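Local coordinates for putative NADH-flavin reductase (Lactobacillus casei ATCC 334, PDB 3H2S), which binds NADPH in a Rossmann-type fold and probably acts as an oxidoreductase that uses NADH or NADPH, perhaps as a flavin reductase, at residues D68-P73 with L83-H88; A100-G105 with Q143-N148; T9-S14 with I187-M192. All blocks are in the same frame, centred on the assembly; numbering follows the deposited sequence.

Contact 1. Residues D68-P73 with L83-H88. With NDP (NADPH dihydro-nicotinamide-adenine-dinucleotide phosphate), chain C.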
# COMPACT_ATOMS: atom_id res chain seq x y z
N ASP A 68 -9.35 -10.76 5.73
CA ASP A 68 -9.50 -9.35 6.09
C ASP A 68 -10.99 -8.95 6.09
O ASP A 68 -11.58 -8.72 5.04
CB ASP A 68 -8.68 -8.45 5.15
CG ASP A 68 -8.83 -6.96 5.44
OD1 ASP A 68 -9.71 -6.57 6.24
OD2 ASP A 68 -8.06 -6.15 4.84
N ALA A 69 -11.61 -8.97 7.27
CA ALA A 69 -13.01 -8.54 7.40
C ALA A 69 -13.13 -7.25 8.19
O ALA A 69 -14.14 -7.01 8.84
CB ALA A 69 -13.84 -9.66 8.09
N LEU A 70 -12.08 -6.44 8.17
CA LEU A 70 -12.09 -5.14 8.85
C LEU A 70 -12.92 -4.15 8.07
O LEU A 70 -13.00 -4.22 6.83
CB LEU A 70 -10.65 -4.60 9.00
CG LEU A 70 -9.72 -5.38 9.92
CD1 LEU A 70 -8.26 -5.13 9.54
CD2 LEU A 70 -9.98 -5.08 11.39
N SER A 71 -13.49 -3.18 8.78
CA SER A 71 -14.21 -2.09 8.13
C SER A 71 -14.00 -0.75 8.83
O SER A 71 -13.31 -0.66 9.85
CB SER A 71 -15.69 -2.40 8.03
OG SER A 71 -16.27 -1.65 6.97
N VAL A 72 -14.62 0.29 8.27
CA VAL A 72 -14.51 1.63 8.79
C VAL A 72 -15.91 2.23 8.81
O VAL A 72 -16.60 2.24 7.78
CB VAL A 72 -13.64 2.51 7.88
CG1 VAL A 72 -13.53 3.92 8.45
CG2 VAL A 72 -12.25 1.89 7.69
N PRO A 73 -16.30 2.82 9.96
CA PRO A 73 -17.62 3.46 10.03
C PRO A 73 -17.74 4.62 9.05
O PRO A 73 -16.79 5.39 8.85
CB PRO A 73 -17.68 3.97 11.47
CG PRO A 73 -16.61 3.20 12.22
CD PRO A 73 -15.53 3.00 11.20
N LEU A 83 -7.48 0.76 2.94
CA LEU A 83 -6.24 0.63 2.22
C LEU A 83 -5.05 0.22 3.11
O LEU A 83 -4.36 -0.76 2.81
CB LEU A 83 -5.93 1.92 1.46
CG LEU A 83 -4.68 1.96 0.58
CD1 LEU A 83 -4.69 0.82 -0.48
CD2 LEU A 83 -4.57 3.32 -0.09
N ASP A 84 -4.84 0.95 4.20
CA ASP A 84 -3.70 0.70 5.09
C ASP A 84 -3.69 -0.71 5.68
O ASP A 84 -2.64 -1.34 5.78
CB ASP A 84 -3.66 1.75 6.22
CG ASP A 84 -3.21 3.12 5.74
OD1 ASP A 84 -2.67 3.25 4.61
OD2 ASP A 84 -3.42 4.10 6.48
N PHE A 85 -4.84 -1.21 6.12
CA PHE A 85 -4.87 -2.58 6.66
C PHE A 85 -4.39 -3.57 5.57
O PHE A 85 -3.71 -4.54 5.86
CB PHE A 85 -6.28 -2.98 7.08
CG PHE A 85 -6.85 -2.16 8.21
CD1 PHE A 85 -6.10 -1.91 9.36
CD2 PHE A 85 -8.20 -1.85 8.23
CE1 PHE A 85 -6.68 -1.33 10.47
CE2 PHE A 85 -8.78 -1.25 9.36
CZ PHE A 85 -8.00 -0.95 10.45
N ALA A 86 -4.89 -3.39 4.34
CA ALA A 86 -4.55 -4.31 3.26
C ALA A 86 -3.07 -4.24 2.88
O ALA A 86 -2.45 -5.28 2.64
CB ALA A 86 -5.45 -4.05 2.03
N THR A 87 -2.54 -3.03 2.71
CA THR A 87 -1.13 -2.89 2.35
C THR A 87 -0.27 -3.51 3.43
O THR A 87 0.77 -4.10 3.14
CB THR A 87 -0.71 -1.41 2.14
OG1 THR A 87 -0.83 -0.69 3.38
CG2 THR A 87 -1.58 -0.71 1.05
N HIS A 88 -0.66 -3.33 4.69
CA HIS A 88 0.12 -3.90 5.79
C HIS A 88 0.08 -5.42 5.72
O HIS A 88 1.12 -6.09 5.88
CB HIS A 88 -0.40 -3.42 7.15
CG HIS A 88 0.45 -3.88 8.30
ND1 HIS A 88 1.79 -3.58 8.38
CD2 HIS A 88 0.21 -4.77 9.29
CE1 HIS A 88 2.31 -4.18 9.44
NE2 HIS A 88 1.38 -4.94 9.98
PA NDP C . -18.14 -4.35 10.86
O1A NDP C . -18.49 -2.83 10.91
O2A NDP C . -19.10 -5.31 11.47
O5B NDP C . -16.73 -4.20 11.79
C5B NDP C . -15.64 -4.83 11.08
C4B NDP C . -14.43 -5.09 12.06
O4B NDP C . -13.57 -3.97 12.00
C3B NDP C . -14.87 -5.19 13.56
O3B NDP C . -14.35 -6.39 14.03
C2B NDP C . -14.13 -3.95 14.20
O2B NDP C . -13.73 -4.07 15.52
C1B NDP C . -12.92 -3.85 13.23
N9A NDP C . -12.32 -2.51 13.27
C8A NDP C . -12.98 -1.33 12.81
N7A NDP C . -12.22 -0.24 12.93
C5A NDP C . -11.00 -0.72 13.45
C6A NDP C . -9.81 -0.02 13.75
N6A NDP C . -9.78 1.33 13.57
N1A NDP C . -8.84 -0.67 14.49
C2A NDP C . -8.96 -2.03 14.60
N3A NDP C . -9.97 -2.84 14.17
C4A NDP C . -11.03 -2.12 13.66
O3 NDP C . -18.12 -4.53 9.30
PN NDP C . -18.79 -5.45 8.15
O1N NDP C . -18.69 -6.92 8.60
O2N NDP C . -20.20 -4.95 8.08
O5D NDP C . -17.98 -5.34 6.74
C5D NDP C . -16.92 -6.23 6.40
C4D NDP C . -16.44 -5.84 4.99
O4D NDP C . -17.61 -5.79 4.18
C3D NDP C . -15.69 -4.49 4.82
O3D NDP C . -14.72 -4.59 3.84
C2D NDP C . -16.88 -3.54 4.43
O2D NDP C . -16.44 -2.46 3.65
C1D NDP C . -17.66 -4.55 3.51
N1N NDP C . -19.00 -4.06 3.19
C2N NDP C . -19.24 -3.71 1.80
C3N NDP C . -20.56 -2.98 1.55
C7N NDP C . -20.97 -3.13 0.09
O7N NDP C . -20.12 -3.04 -0.78
N7N NDP C . -22.31 -3.20 -0.23
C4N NDP C . -21.71 -3.17 2.52
C5N NDP C . -21.30 -3.25 3.97
C6N NDP C . -19.92 -3.78 4.29
P2B NDP C . -14.81 -3.90 16.73
O1X NDP C . -15.77 -5.14 16.73
O2X NDP C . -13.99 -4.07 18.07
O3X NDP C . -15.57 -2.62 16.64
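L70 lays one methyl, CD1, over a face of the F85 ring, and this CH-pi contact is the tight centre of the junction between the loop 68-73 and the helical turn 83-88. CD1 sits 3.7 Å from the centroid of the F85 ring, 19° off the ring normal and displaced toward the CG-CD2 side, while L70 CB lies just beyond the rim, beside CD2 and CE2 of F85; the two side chains cross at about a right angle. A branched leucine suits the place because its second methyl serves the cofactor: CD2 of L70 reaches to 3.6 Å from N3A of the NADPH adenine. The ring itself meets the adenine by its rim, F85 CZ lying 3.9 Å from C6A.

Packing is looser at the D68 end, where OD2 of D68 stays 4.2 Å from the backbone N of A86 and 4.4 Å from its CB. D68 spends its other oxygen on its own loop: OD1 accepts the backbone N of L70 at 3.1 Å, an Asx turn that bends the chain as it leaves the strand. Past L70, the backbone N of S71 gives a weak bond to O4B of the adenosine ribose, and P73 is exposed. Such a loop, running along the dinucleotide from the adenosine to the nicotinamide ribose, lies where Rossmann folds characteristically bind their dinucleotide, at the carboxyl ends of the parallel strands.

Contact 2. Residues A100-G105 with Q143-N148. With NDP (NADPH dihydro-nicotinamide-adenine-dinucleotide phosphate), chain C.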
# COMPACT_ATOMS: atom_id res chain seq x y z
N ALA A 100 -4.71 -15.15 1.37
CA ALA A 100 -5.32 -13.97 1.99
C ALA A 100 -6.58 -13.58 1.24
O ALA A 100 -6.51 -13.18 0.07
CB ALA A 100 -4.33 -12.81 1.99
N VAL A 101 -7.73 -13.67 1.91
CA VAL A 101 -8.98 -13.22 1.32
C VAL A 101 -9.36 -11.83 1.82
O VAL A 101 -9.48 -11.61 3.03
CB VAL A 101 -10.14 -14.22 1.59
CG1 VAL A 101 -11.48 -13.70 1.03
CG2 VAL A 101 -9.80 -15.58 1.02
N PHE A 102 -9.60 -10.92 0.89
CA PHE A 102 -10.01 -9.55 1.23
C PHE A 102 -11.45 -9.35 0.81
O PHE A 102 -11.82 -9.70 -0.32
CB PHE A 102 -9.12 -8.53 0.50
CG PHE A 102 -7.69 -8.58 0.90
CD1 PHE A 102 -7.21 -7.73 1.87
CD2 PHE A 102 -6.82 -9.51 0.32
CE1 PHE A 102 -5.87 -7.79 2.28
CE2 PHE A 102 -5.50 -9.62 0.76
CZ PHE A 102 -5.02 -8.75 1.73
N ILE A 103 -12.28 -8.90 1.75
CA ILE A 103 -13.62 -8.48 1.42
C ILE A 103 -13.56 -7.05 0.90
O ILE A 103 -13.09 -6.14 1.60
CB ILE A 103 -14.59 -8.52 2.61
CG1 ILE A 103 -14.66 -9.94 3.23
CG2 ILE A 103 -15.96 -8.06 2.17
CD1 ILE A 103 -15.62 -10.03 4.42
N LEU A 104 -14.06 -6.85 -0.30
CA LEU A 104 -13.97 -5.55 -0.97
C LEU A 104 -15.34 -4.88 -0.96
O LEU A 104 -16.21 -5.22 -0.16
CB LEU A 104 -13.43 -5.74 -2.39
CG LEU A 104 -12.01 -6.32 -2.45
CD1 LEU A 104 -11.63 -6.67 -3.89
CD2 LEU A 104 -10.98 -5.39 -1.82
N GLY A 105 -15.50 -3.84 -1.78
CA GLY A 105 -16.75 -3.11 -1.83
C GLY A 105 -17.49 -3.38 -3.12
O GLY A 105 -16.93 -3.90 -4.09
N GLN A 143 -7.46 -2.00 -6.33
CA GLN A 143 -6.42 -1.71 -7.32
C GLN A 143 -5.04 -2.05 -6.76
O GLN A 143 -4.17 -2.51 -7.51
CB GLN A 143 -6.47 -0.24 -7.72
CG GLN A 143 -7.71 0.16 -8.51
CD GLN A 143 -7.60 1.56 -9.05
OE1 GLN A 143 -7.73 1.78 -10.25
NE2 GLN A 143 -7.18 2.49 -8.19
N PHE A 144 -4.83 -1.78 -5.48
CA PHE A 144 -3.56 -2.11 -4.83
C PHE A 144 -3.28 -3.61 -4.88
O PHE A 144 -2.16 -4.04 -5.14
CB PHE A 144 -3.55 -1.66 -3.37
CG PHE A 144 -2.45 -2.28 -2.57
CD1 PHE A 144 -1.15 -1.82 -2.67
CD2 PHE A 144 -2.71 -3.36 -1.72
CE1 PHE A 144 -0.10 -2.44 -1.99
CE2 PHE A 144 -1.69 -3.94 -0.97
CZ PHE A 144 -0.38 -3.50 -1.13
N LEU A 145 -4.29 -4.41 -4.59
CA LEU A 145 -4.11 -5.86 -4.60
C LEU A 145 -3.54 -6.36 -5.93
O LEU A 145 -2.63 -7.19 -5.96
CB LEU A 145 -5.42 -6.58 -4.25
CG LEU A 145 -5.94 -6.46 -2.82
CD1 LEU A 145 -7.29 -7.15 -2.69
CD2 LEU A 145 -4.97 -6.99 -1.77
N GLN A 146 -4.01 -5.78 -7.03
CA GLN A 146 -3.60 -6.20 -8.37
C GLN A 146 -2.15 -5.87 -8.69
O GLN A 146 -1.61 -6.34 -9.68
CB GLN A 146 -4.52 -5.58 -9.42
CG GLN A 146 -5.95 -6.09 -9.33
CD GLN A 146 -6.87 -5.33 -10.24
OE1 GLN A 146 -7.59 -4.42 -9.80
NE2 GLN A 146 -6.78 -5.62 -11.53
N MSE A 147 -1.53 -5.03 -7.87
CA MSE A 147 -0.11 -4.70 -8.01
C MSE A 147 0.78 -5.84 -7.52
O MSE A 147 2.02 -5.76 -7.60
CB MSE A 147 0.23 -3.44 -7.22
CG MSE A 147 -0.53 -2.20 -7.66
SE MSE A 147 -0.16 -0.72 -6.44
CE MSE A 147 -0.95 0.69 -7.50
N ASN A 148 0.16 -6.88 -6.97
CA ASN A 148 0.89 -7.91 -6.26
C ASN A 148 0.71 -9.29 -6.88
O ASN A 148 -0.11 -10.07 -6.43
CB ASN A 148 0.51 -7.89 -4.77
CG ASN A 148 0.74 -6.54 -4.14
OD1 ASN A 148 -0.20 -5.73 -4.01
ND2 ASN A 148 2.01 -6.19 -3.94
PA NDP C . -18.14 -4.35 10.86
O1A NDP C . -18.49 -2.83 10.91
O2A NDP C . -19.10 -5.31 11.47
O5B NDP C . -16.73 -4.20 11.79
C5B NDP C . -15.64 -4.83 11.08
C4B NDP C . -14.43 -5.09 12.06
O4B NDP C . -13.57 -3.97 12.00
C3B NDP C . -14.87 -5.19 13.56
O3B NDP C . -14.35 -6.39 14.03
C2B NDP C . -14.13 -3.95 14.20
O2B NDP C . -13.73 -4.07 15.52
C1B NDP C . -12.92 -3.85 13.23
N9A NDP C . -12.32 -2.51 13.27
C8A NDP C . -12.98 -1.33 12.81
N7A NDP C . -12.22 -0.24 12.93
C5A NDP C . -11.00 -0.72 13.45
C6A NDP C . -9.81 -0.02 13.75
N6A NDP C . -9.78 1.33 13.57
N1A NDP C . -8.84 -0.67 14.49
C2A NDP C . -8.96 -2.03 14.60
N3A NDP C . -9.97 -2.84 14.17
C4A NDP C . -11.03 -2.12 13.66
O3 NDP C . -18.12 -4.53 9.30
PN NDP C . -18.79 -5.45 8.15
O1N NDP C . -18.69 -6.92 8.60
O2N NDP C . -20.20 -4.95 8.08
O5D NDP C . -17.98 -5.34 6.74
C5D NDP C . -16.92 -6.23 6.40
C4D NDP C . -16.44 -5.84 4.99
O4D NDP C . -17.61 -5.79 4.18
C3D NDP C . -15.69 -4.49 4.82
O3D NDP C . -14.72 -4.59 3.84
C2D NDP C . -16.88 -3.54 4.43
O2D NDP C . -16.44 -2.46 3.65
C1D NDP C . -17.66 -4.55 3.51
N1N NDP C . -19.00 -4.06 3.19
C2N NDP C . -19.24 -3.71 1.80
C3N NDP C . -20.56 -2.98 1.55
C7N NDP C . -20.97 -3.13 0.09
O7N NDP C . -20.12 -3.04 -0.78
N7N NDP C . -22.31 -3.20 -0.23
C4N NDP C . -21.71 -3.17 2.52
C5N NDP C . -21.30 -3.25 3.97
C6N NDP C . -19.92 -3.78 4.29
P2B NDP C . -14.81 -3.90 16.73
O1X NDP C . -15.77 -5.14 16.73
O2X NDP C . -13.99 -4.07 18.07
O3X NDP C . -15.57 -2.62 16.64
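F102 turns a face of its ring to L145: one methyl of the leucine stands over that face and the other drops outside its rim. CD2 of L145 stands 3.8 Å from the centroid of the F102 ring, 15° off the normal, and is shifted toward the CE2 side, its shortest approach being 3.7 Å to F102 CE2. The other methyl, CD1, lies nearer the root of the ring, 3.9 Å from both F102 CG and F102 CD2, so the two branches of the leucine straddle the CG-CD2 bond, CD2 inside it and CD1 outside. The side chains cross obliquely. On the phenylalanine, CG lies beside the backbone N and anti to the carbonyl carbon (chi1 -64°), and chi2 of -95° stands the ring across the CA-CB bond, presenting its broad side to the helix.

L104 has the same first torsion and points to the same side of the chain, two residues on; it slides past L145 in the opposite direction, and its CD2 meets L145 CD1 at a looser 4.2 Å. L145, on helix 132-145, thus fits between F102 of the strand and L104, just past its end. W153 of the neighbouring strand 153-158 also packs on both F102 and L145, and A86 and L89 of helix 80-91 touch F102.

Between F102 and L104 in the chain, I103 points to the other side, with CG2 3.5 Å from O4D of the nicotinamide ribose, and its carbonyl O lies 3.2 Å from O3D of the same sugar. F102 and L104 thus face helix 132-145 while the I103 side chain faces the cofactor. A weak bond from Q138 NE2 to I103 O is a polar tie to the same helix, but these two segments, with no hydrogen bond between them, meet through dispersion and the exclusion of water, an association that depends on the fit of shapes.

Contact 3. Residues T9-S14 with I187-M192. With NDP (NADPH dihydro-nicotinamide-adenine-dinucleotide phosphate), chain C.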
# COMPACT_ATOMS: atom_id res chain seq x y z
N THR A 9 -14.62 -9.79 15.23
CA THR A 9 -15.80 -9.40 16.03
C THR A 9 -16.88 -8.68 15.23
O THR A 9 -18.00 -8.47 15.73
CB THR A 9 -15.39 -8.52 17.23
OG1 THR A 9 -14.67 -7.37 16.76
CG2 THR A 9 -14.52 -9.32 18.19
N GLY A 10 -16.58 -8.39 13.96
CA GLY A 10 -17.51 -7.68 13.09
C GLY A 10 -18.65 -8.57 12.59
O GLY A 10 -18.71 -9.76 12.92
N ARG A 11 -19.50 -8.01 11.74
CA ARG A 11 -20.64 -8.75 11.20
C ARG A 11 -20.16 -9.87 10.27
O ARG A 11 -20.50 -11.03 10.49
CB ARG A 11 -21.59 -7.80 10.46
CG ARG A 11 -22.10 -6.63 11.36
CD ARG A 11 -22.75 -5.52 10.54
NE ARG A 11 -23.90 -6.00 9.81
CZ ARG A 11 -23.94 -6.17 8.49
NH1 ARG A 11 -22.89 -5.87 7.74
NH2 ARG A 11 -25.05 -6.61 7.92
N ALA A 12 -19.37 -9.51 9.26
CA ALA A 12 -18.78 -10.51 8.35
C ALA A 12 -17.81 -11.42 9.11
O ALA A 12 -17.88 -12.65 8.99
CB ALA A 12 -18.07 -9.84 7.19
N GLY A 13 -16.97 -10.82 9.94
CA GLY A 13 -15.94 -11.55 10.67
C GLY A 13 -16.45 -12.65 11.59
O GLY A 13 -15.92 -13.76 11.59
N SER A 14 -17.50 -12.35 12.35
CA SER A 14 -18.02 -13.31 13.30
C SER A 14 -18.67 -14.49 12.56
O SER A 14 -18.57 -15.64 13.01
CB SER A 14 -19.00 -12.66 14.25
OG SER A 14 -20.12 -12.15 13.55
N ILE A 187 -26.29 -10.12 -0.34
CA ILE A 187 -25.62 -11.29 0.18
C ILE A 187 -25.61 -11.21 1.70
O ILE A 187 -25.33 -10.15 2.25
CB ILE A 187 -24.16 -11.38 -0.35
CG1 ILE A 187 -23.45 -12.62 0.22
CG2 ILE A 187 -23.37 -10.14 0.06
CD1 ILE A 187 -23.61 -13.86 -0.61
N THR A 188 -26.00 -12.29 2.37
CA THR A 188 -25.94 -12.34 3.83
C THR A 188 -24.52 -12.55 4.34
O THR A 188 -23.66 -13.10 3.63
CB THR A 188 -26.88 -13.42 4.42
OG1 THR A 188 -26.43 -14.73 4.00
CG2 THR A 188 -28.32 -13.19 3.94
N THR A 189 -24.29 -12.15 5.58
CA THR A 189 -23.02 -12.46 6.24
C THR A 189 -22.75 -13.97 6.25
O THR A 189 -21.61 -14.39 6.08
CB THR A 189 -22.98 -11.89 7.69
OG1 THR A 189 -24.15 -12.31 8.39
CG2 THR A 189 -22.96 -10.38 7.67
N GLY A 190 -23.79 -14.78 6.41
CA GLY A 190 -23.63 -16.23 6.39
C GLY A 190 -23.16 -16.75 5.05
O GLY A 190 -22.24 -17.57 4.98
N ASN A 191 -23.74 -16.23 3.97
CA ASN A 191 -23.38 -16.67 2.62
C ASN A 191 -22.03 -16.17 2.13
O ASN A 191 -21.25 -16.93 1.53
CB ASN A 191 -24.49 -16.29 1.63
CG ASN A 191 -25.60 -17.30 1.59
OD1 ASN A 191 -25.36 -18.48 1.85
ND2 ASN A 191 -26.84 -16.84 1.42
N MSE A 192 -21.67 -14.96 2.55
CA MSE A 192 -20.31 -14.47 2.37
C MSE A 192 -19.32 -15.40 3.07
O MSE A 192 -18.27 -15.73 2.51
CB MSE A 192 -20.17 -13.03 2.89
CG MSE A 192 -18.73 -12.52 2.86
SE MSE A 192 -17.99 -12.40 1.03
CE MSE A 192 -18.99 -10.84 0.41
PA NDP C . -18.14 -4.35 10.86
O1A NDP C . -18.49 -2.83 10.91
O2A NDP C . -19.10 -5.31 11.47
O5B NDP C . -16.73 -4.20 11.79
C5B NDP C . -15.64 -4.83 11.08
C4B NDP C . -14.43 -5.09 12.06
O4B NDP C . -13.57 -3.97 12.00
C3B NDP C . -14.87 -5.19 13.56
O3B NDP C . -14.35 -6.39 14.03
C2B NDP C . -14.13 -3.95 14.20
O2B NDP C . -13.73 -4.07 15.52
C1B NDP C . -12.92 -3.85 13.23
N9A NDP C . -12.32 -2.51 13.27
C8A NDP C . -12.98 -1.33 12.81
N7A NDP C . -12.22 -0.24 12.93
C5A NDP C . -11.00 -0.72 13.45
C6A NDP C . -9.81 -0.02 13.75
N6A NDP C . -9.78 1.33 13.57
N1A NDP C . -8.84 -0.67 14.49
C2A NDP C . -8.96 -2.03 14.60
N3A NDP C . -9.97 -2.84 14.17
C4A NDP C . -11.03 -2.12 13.66
O3 NDP C . -18.12 -4.53 9.30
PN NDP C . -18.79 -5.45 8.15
O1N NDP C . -18.69 -6.92 8.60
O2N NDP C . -20.20 -4.95 8.08
O5D NDP C . -17.98 -5.34 6.74
C5D NDP C . -16.92 -6.23 6.40
C4D NDP C . -16.44 -5.84 4.99
O4D NDP C . -17.61 -5.79 4.18
C3D NDP C . -15.69 -4.49 4.82
O3D NDP C . -14.72 -4.59 3.84
C2D NDP C . -16.88 -3.54 4.43
O2D NDP C . -16.44 -2.46 3.65
C1D NDP C . -17.66 -4.55 3.51
N1N NDP C . -19.00 -4.06 3.19
C2N NDP C . -19.24 -3.71 1.80
C3N NDP C . -20.56 -2.98 1.55
C7N NDP C . -20.97 -3.13 0.09
O7N NDP C . -20.12 -3.04 -0.78
N7N NDP C . -22.31 -3.20 -0.23
C4N NDP C . -21.71 -3.17 2.52
C5N NDP C . -21.30 -3.25 3.97
C6N NDP C . -19.92 -3.78 4.29
P2B NDP C . -14.81 -3.90 16.73
O1X NDP C . -15.77 -5.14 16.73
O2X NDP C . -13.99 -4.07 18.07
O3X NDP C . -15.57 -2.62 16.64
O HOH W 1 -19.28 -13.01 6.19
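R11 lies against T189 with its backbone and the root of its side chain, then runs on along the pyrophosphate of NADPH. Its CB is 4.0 Å from T189 CG2, the methyl that also rests on the carbonyl O of R11; threonine suits the spot because one branch is apolar, while its hydroxyl bonds to the backbone N of G165. From CB the chain passes the phosphates: CG comes to 3.3 Å from O2A, and CD to 3.6 Å from O2N. A bend at the third torsion (chi3 61°) then turns the guanidinium so that its edge faces the nicotinamide-side phosphate, where NH1 donates to O2N at 2.9 Å with O2N in the plane of the group, and T189 CG2 lies over one face. The second terminal nitrogen, NH2, bonds to the carbonyl O of F162.

This is the dinucleotide-binding turn of a Rossmann fold, in which the first helix starts with its amino end aimed at the phosphates. G10 takes the N-cap position, where a CB would clash with C5B of the cofactor. R11 N gives a bond to O2A, and A12 N a nearly straight one to O1N (2.8 Å, 170°); the helix end would probably add to the attraction for the negative charge. Replacing R11 with an alanine would probably leave O2N without its charged mate and F162 O without its donor.

Just before the helix, OG1 of T9 accepts from O3B of the adenosine ribose. On the far side, a water donates to both A12 O and T189 O (2.7 Å to the latter), bridging helix 11-22 to helix 189-201, whose own first turn is capped by T188 OG1 accepting from N191 N.

In the fold
From the N terminus, strand 2-6 leads into 9-14, the first half of contact 3, which waits until 187-192 to close a loop of 172 residues. Contacts 1 and 2 both nest inside it, in series and without crossing. Contact 1 closes first, over nine residues, tying the end of strand 65-68 to helix 80-91; contact 2 then joins the next strand, 99-103, to helix 132-145. These two adjoin, with D68 beside V101 and F102, and T87 against F144, and both reach the second subunit. I103 packs on A12 and M192 to link contact 2 with contact 3, and A69 meets G13. All three contacts touch the one NADPH.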